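Local coordinates for putative regulatory protein (Streptomyces coelicolor A3, PDB 2PZ9), which probably binds DNA as a dimeric transcriptional regulator of the TetR family, at residues Val81-Thr93 with Ile106-Leu120. Sequence-based numbering, arbitrary orientation.
Sequences VAERETTALIEAT and ILFDHFAARPDHYRL. With SO4 (sulfate ion), chain C.
Leu-89, His-110 and His-117 all hold CG trans to the backbone N (chi1 171° in Leu-89), which extends each side chain from its helix toward the facing segment. There Leu-89 packs as a knob among Leu-107, His-110, Phe-111 and His-117. Its CD1 lies over the centre of the His-110 ring in a CH-pi contact, 3.7 Å from the centroid, while the edge of that ring meets Ala-92 CB. The His-117 ring is sandwiched: Glu-85 CB packs on one face, 4.1 Å from the centroid, and Phe-111 CE2 on the other. Folded back at chi2 (-55°), Glu-85 brings OE1 to 3.1 Å from His-117 ND1, but the angle is poor for a hydrogen bond and the carboxylate is turned 66° from the ring. Val-81 CG1 packs on Leu-120 CD1 at one end; at the other, the hydroxyl OG1 of Thr-93 lies against Leu-107 CD2 and Ile-106 CG2. Segment 81-92 runs roughly antiparallel to 106-113 and more obliquely against 115-120, joining the predicted DNA-binding region to the C-terminal domain, consistent with the TetR-family arrangement. Helix 32-50 packs against the Val-81 and Leu-120 end, and helix 139-155 borders Thr-86 and Thr-93.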
loop_
_atom_site.group_PDB
_atom_site.type_symbol
_atom_site.label_atom_id
_atom_site.label_comp_id
_atom_site.label_asym_id
_atom_site.label_seq_id
_atom_site.Cartn_x
_atom_site.Cartn_y
_atom_site.Cartn_z
ATOM N N VAL A 81 18.835 1.620 9.043
ATOM C CA VAL A 81 18.592 1.199 7.693
ATOM C C VAL A 81 17.453 1.990 7.047
ATOM O O VAL A 81 17.597 2.464 5.914
ATOM C CB VAL A 81 18.309 -0.283 7.653
ATOM C CG1 VAL A 81 17.999 -0.706 6.244
ATOM C CG2 VAL A 81 19.512 -1.057 8.211
ATOM N N ALA A 82 16.350 2.150 7.781
ATOM C CA ALA A 82 15.189 2.904 7.318
ATOM C C ALA A 82 15.590 4.333 6.979
ATOM O O ALA A 82 15.389 4.760 5.835
ATOM C CB ALA A 82 14.088 2.887 8.352
ATOM N N GLU A 83 16.158 5.058 7.951
ATOM C CA GLU A 83 16.728 6.397 7.714
ATOM C C GLU A 83 17.508 6.440 6.402
ATOM O O GLU A 83 17.150 7.161 5.466
ATOM C CB GLU A 83 17.672 6.797 8.847
ATOM C CG GLU A 83 16.985 7.213 10.145
ATOM C CD GLU A 83 17.919 7.168 11.384
ATOM O OE1 GLU A 83 18.935 7.920 11.416
ATOM O OE2 GLU A 83 17.630 6.380 12.337
ATOM N N ARG A 84 18.569 5.639 6.353
ATOM C CA ARG A 84 19.438 5.522 5.193
ATOM C C ARG A 84 18.584 5.354 3.929
ATOM O O ARG A 84 18.843 6.007 2.919
ATOM C CB ARG A 84 20.432 4.351 5.384
ATOM C CG ARG A 84 21.883 4.616 4.931
ATOM C CD ARG A 84 22.805 5.195 6.059
ATOM N NE ARG A 84 24.216 5.393 5.646
ATOM C CZ ARG A 84 25.208 5.824 6.442
ATOM N NH1 ARG A 84 24.995 6.118 7.721
ATOM N NH2 ARG A 84 26.438 5.975 5.962
ATOM N N GLU A 85 17.546 4.518 4.001
ATOM C CA GLU A 85 16.652 4.265 2.853
ATOM C C GLU A 85 15.827 5.476 2.459
ATOM O O GLU A 85 15.766 5.847 1.276
ATOM C CB GLU A 85 15.702 3.111 3.161
ATOM C CG GLU A 85 16.327 1.737 2.995
ATOM C CD GLU A 85 16.926 1.544 1.611
ATOM O OE1 GLU A 85 16.133 1.381 0.653
ATOM O OE2 GLU A 85 18.180 1.567 1.475
ATOM N N THR A 86 15.184 6.060 3.467
ATOM C CA THR A 86 14.396 7.266 3.325
ATOM C C THR A 86 15.191 8.385 2.669
ATOM O O THR A 86 14.699 9.013 1.728
ATOM C CB THR A 86 13.903 7.762 4.691
ATOM O OG1 THR A 86 13.409 6.652 5.443
ATOM C CG2 THR A 86 12.791 8.764 4.523
ATOM N N THR A 87 16.412 8.623 3.158
ATOM C CA THR A 87 17.265 9.689 2.640
ATOM C C THR A 87 17.635 9.420 1.192
ATOM O O THR A 87 17.582 10.309 0.364
ATOM C CB THR A 87 18.554 9.821 3.467
ATOM O OG1 THR A 87 18.344 9.234 4.752
ATOM C CG2 THR A 87 18.964 11.284 3.638
ATOM N N ALA A 88 18.001 8.177 0.899
ATOM C CA ALA A 88 18.255 7.732 -0.474
ATOM C C ALA A 88 17.104 8.119 -1.398
ATOM O O ALA A 88 17.312 8.596 -2.523
ATOM C CB ALA A 88 18.445 6.234 -0.501
ATOM N N LEU A 89 15.896 7.893 -0.890
ATOM C CA LEU A 89 14.665 8.137 -1.600
ATOM C C LEU A 89 14.453 9.628 -1.805
ATOM O O LEU A 89 14.366 10.090 -2.942
ATOM C CB LEU A 89 13.500 7.539 -0.806
ATOM C CG LEU A 89 12.043 7.844 -1.224
ATOM C CD1 LEU A 89 11.630 7.095 -2.515
ATOM C CD2 LEU A 89 11.018 7.605 -0.061
ATOM N N ILE A 90 14.372 10.365 -0.695
ATOM C CA ILE A 90 14.155 11.806 -0.691
ATOM C C ILE A 90 15.037 12.509 -1.718
ATOM O O ILE A 90 14.579 13.402 -2.430
ATOM C CB ILE A 90 14.364 12.361 0.728
ATOM C CG1 ILE A 90 13.127 12.063 1.560
ATOM C CG2 ILE A 90 14.599 13.849 0.726
ATOM C CD1 ILE A 90 13.367 12.049 3.031
ATOM N N GLU A 91 16.291 12.076 -1.801
ATOM C CA GLU A 91 17.267 12.622 -2.750
ATOM C C GLU A 91 16.997 12.218 -4.194
ATOM O O GLU A 91 17.154 13.024 -5.104
ATOM C CB GLU A 91 18.680 12.229 -2.346
ATOM C CG GLU A 91 19.071 12.863 -1.032
ATOM C CD GLU A 91 20.496 12.566 -0.622
ATOM O OE1 GLU A 91 21.340 12.269 -1.501
ATOM O OE2 GLU A 91 20.773 12.641 0.592
ATOM N N ALA A 92 16.582 10.974 -4.395
ATOM C CA ALA A 92 16.163 10.507 -5.710
ATOM C C ALA A 92 14.839 11.155 -6.168
ATOM O O ALA A 92 14.401 10.947 -7.305
ATOM C CB ALA A 92 16.039 8.976 -5.699
ATOM N N THR A 93 14.223 11.956 -5.294
ATOM C CA THR A 93 12.797 12.295 -5.425
ATOM C C THR A 93 12.497 13.781 -5.320
ATOM O O THR A 93 11.410 14.166 -4.892
ATOM C CB THR A 93 11.943 11.427 -4.438
ATOM O OG1 THR A 93 11.478 10.273 -5.140
ATOM C CG2 THR A 93 10.738 12.163 -3.806
ATOM N N ILE A 106 9.232 9.057 -11.633
ATOM C CA ILE A 106 10.409 9.034 -10.771
ATOM C C ILE A 106 10.231 8.015 -9.611
ATOM O O ILE A 106 11.048 7.097 -9.458
ATOM C CB ILE A 106 10.845 10.505 -10.374
ATOM C CG1 ILE A 106 12.033 10.951 -11.225
ATOM C CG2 ILE A 106 11.223 10.672 -8.920
ATOM C CD1 ILE A 106 11.662 11.660 -12.558
ATOM N N LEU A 107 9.137 8.135 -8.851
ATOM C CA LEU A 107 8.835 7.183 -7.760
ATOM C C LEU A 107 8.623 5.774 -8.285
ATOM O O LEU A 107 9.014 4.793 -7.648
ATOM C CB LEU A 107 7.605 7.621 -6.959
ATOM C CG LEU A 107 7.724 8.979 -6.270
ATOM C CD1 LEU A 107 6.383 9.640 -5.922
ATOM C CD2 LEU A 107 8.584 8.801 -5.016
ATOM N N PHE A 108 7.996 5.670 -9.450
ATOM C CA PHE A 108 7.740 4.372 -9.996
ATOM C C PHE A 108 9.063 3.661 -10.219
ATOM O O PHE A 108 9.238 2.502 -9.824
ATOM C CB PHE A 108 6.995 4.479 -11.303
ATOM C CG PHE A 108 6.800 3.158 -11.977
ATOM C CD1 PHE A 108 5.751 2.317 -11.599
ATOM C CD2 PHE A 108 7.684 2.727 -12.974
ATOM C CE1 PHE A 108 5.589 1.071 -12.222
ATOM C CE2 PHE A 108 7.525 1.494 -13.596
ATOM C CZ PHE A 108 6.486 0.669 -13.235
ATOM N N ASP A 109 9.988 4.388 -10.849
ATOM C CA ASP A 109 11.306 3.900 -11.187
ATOM C C ASP A 109 12.040 3.414 -9.971
ATOM O O ASP A 109 12.614 2.331 -9.981
ATOM C CB ASP A 109 12.092 5.030 -11.820
ATOM C CG ASP A 109 11.585 5.394 -13.199
ATOM O OD1 ASP A 109 10.872 4.568 -13.832
ATOM O OD2 ASP A 109 11.904 6.517 -13.648
ATOM N N HIS A 110 12.014 4.231 -8.928
ATOM C CA HIS A 110 12.711 3.944 -7.713
ATOM C C HIS A 110 12.296 2.612 -7.103
ATOM O O HIS A 110 13.136 1.804 -6.737
ATOM C CB HIS A 110 12.477 5.055 -6.719
ATOM C CG HIS A 110 13.181 4.843 -5.414
ATOM N ND1 HIS A 110 14.338 5.513 -5.074
ATOM C CD2 HIS A 110 12.899 4.024 -4.368
ATOM C CE1 HIS A 110 14.731 5.122 -3.873
ATOM N NE2 HIS A 110 13.875 4.221 -3.423
ATOM N N PHE A 111 11.003 2.376 -6.988
ATOM C CA PHE A 111 10.551 1.142 -6.402
ATOM C C PHE A 111 10.565 0.010 -7.387
ATOM O O PHE A 111 10.589 -1.149 -6.982
ATOM C CB PHE A 111 9.173 1.304 -5.789
ATOM C CG PHE A 111 9.168 2.183 -4.577
ATOM C CD1 PHE A 111 8.549 3.436 -4.607
ATOM C CD2 PHE A 111 9.810 1.773 -3.395
ATOM C CE1 PHE A 111 8.560 4.259 -3.465
ATOM C CE2 PHE A 111 9.824 2.585 -2.251
ATOM C CZ PHE A 111 9.199 3.823 -2.285
ATOM N N ALA A 112 10.541 0.312 -8.679
ATOM C CA ALA A 112 10.761 -0.733 -9.669
ATOM C C ALA A 112 12.169 -1.271 -9.428
ATOM O O ALA A 112 12.379 -2.479 -9.357
ATOM C CB ALA A 112 10.604 -0.195 -11.088
ATOM N N ALA A 113 13.118 -0.354 -9.256
ATOM C CA ALA A 113 14.507 -0.706 -8.983
ATOM C C ALA A 113 14.660 -1.464 -7.646
ATOM O O ALA A 113 15.238 -2.561 -7.610
ATOM C CB ALA A 113 15.392 0.549 -9.015
ATOM N N ARG A 114 14.114 -0.887 -6.570
ATOM C CA ARG A 114 14.324 -1.389 -5.204
ATOM C C ARG A 114 13.021 -1.937 -4.593
ATOM O O ARG A 114 12.407 -1.300 -3.725
ATOM C CB ARG A 114 14.946 -0.305 -4.306
ATOM C CG ARG A 114 15.824 0.736 -5.020
ATOM C CD ARG A 114 17.289 0.717 -4.586
ATOM N NE ARG A 114 18.208 0.267 -5.648
ATOM C CZ ARG A 114 18.686 1.024 -6.652
ATOM N NH1 ARG A 114 18.331 2.309 -6.779
ATOM N NH2 ARG A 114 19.521 0.486 -7.547
ATOM N N PRO A 115 12.610 -3.144 -5.041
ATOM C CA PRO A 115 11.364 -3.756 -4.595
ATOM C C PRO A 115 11.344 -3.884 -3.083
ATOM O O PRO A 115 10.299 -3.729 -2.446
ATOM C CB PRO A 115 11.410 -5.155 -5.225
ATOM C CG PRO A 115 12.334 -5.041 -6.360
ATOM C CD PRO A 115 13.343 -4.021 -5.977
ATOM N N ASP A 116 12.512 -4.143 -2.519
ATOM C CA ASP A 116 12.634 -4.428 -1.105
ATOM C C ASP A 116 12.721 -3.184 -0.192
ATOM O O ASP A 116 12.647 -3.311 1.032
ATOM C CB ASP A 116 13.805 -5.383 -0.893
ATOM C CG ASP A 116 15.130 -4.791 -1.342
ATOM O OD1 ASP A 116 15.148 -3.755 -2.068
ATOM O OD2 ASP A 116 16.171 -5.380 -0.946
ATOM N N HIS A 117 12.862 -1.992 -0.771
ATOM C CA HIS A 117 12.723 -0.765 0.014
ATOM C C HIS A 117 11.275 -0.723 0.417
ATOM O O HIS A 117 10.932 -0.408 1.570
ATOM C CB HIS A 117 13.076 0.487 -0.807
ATOM C CG HIS A 117 12.800 1.796 -0.103
ATOM N ND1 HIS A 117 13.572 2.929 -0.306
ATOM C CD2 HIS A 117 11.840 2.159 0.791
ATOM C CE1 HIS A 117 13.100 3.926 0.429
ATOM N NE2 HIS A 117 12.051 3.484 1.109
ATOM N N TYR A 118 10.429 -1.062 -0.547
ATOM C CA TYR A 118 9.008 -1.063 -0.318
ATOM C C TYR A 118 8.593 -2.044 0.798
ATOM O O TYR A 118 7.850 -1.664 1.709
ATOM C CB TYR A 118 8.253 -1.344 -1.612
ATOM C CG TYR A 118 6.767 -1.354 -1.386
ATOM C CD1 TYR A 118 6.044 -0.163 -1.344
ATOM C CD2 TYR A 118 6.080 -2.555 -1.159
ATOM C CE1 TYR A 118 4.677 -0.158 -1.122
ATOM C CE2 TYR A 118 4.706 -2.558 -0.919
ATOM C CZ TYR A 118 4.015 -1.351 -0.911
ATOM O OH TYR A 118 2.657 -1.344 -0.694
ATOM N N ARG A 119 9.079 -3.286 0.717
ATOM C CA ARG A 119 8.836 -4.308 1.745
ATOM C C ARG A 119 9.292 -3.798 3.083
ATOM O O ARG A 119 8.584 -3.894 4.082
ATOM C CB ARG A 119 9.656 -5.556 1.486
ATOM C CG ARG A 119 9.278 -6.367 0.306
ATOM C CD ARG A 119 9.533 -7.799 0.671
ATOM N NE ARG A 119 8.274 -8.508 0.860
ATOM C CZ ARG A 119 8.059 -9.530 1.691
ATOM N NH1 ARG A 119 9.011 -10.003 2.490
ATOM N NH2 ARG A 119 6.855 -10.082 1.726
ATOM N N LEU A 120 10.499 -3.262 3.088
ATOM C CA LEU A 120 11.119 -2.806 4.310
ATOM C C LEU A 120 10.385 -1.643 4.995
ATOM O O LEU A 120 10.254 -1.663 6.226
ATOM C CB LEU A 120 12.609 -2.533 4.090
ATOM C CG LEU A 120 13.421 -1.925 5.213
ATOM C CD1 LEU A 120 14.853 -2.283 5.022
ATOM C CD2 LEU A 120 13.263 -0.425 5.146
HETATM S S SO4 C . 27.145 3.293 2.745
HETATM O O1 SO4 C . 28.559 3.251 3.102
HETATM O O2 SO4 C . 26.567 4.582 3.143
HETATM O O3 SO4 C . 27.036 3.129 1.297
HETATM O O4 SO4 C . 26.430 2.216 3.442
#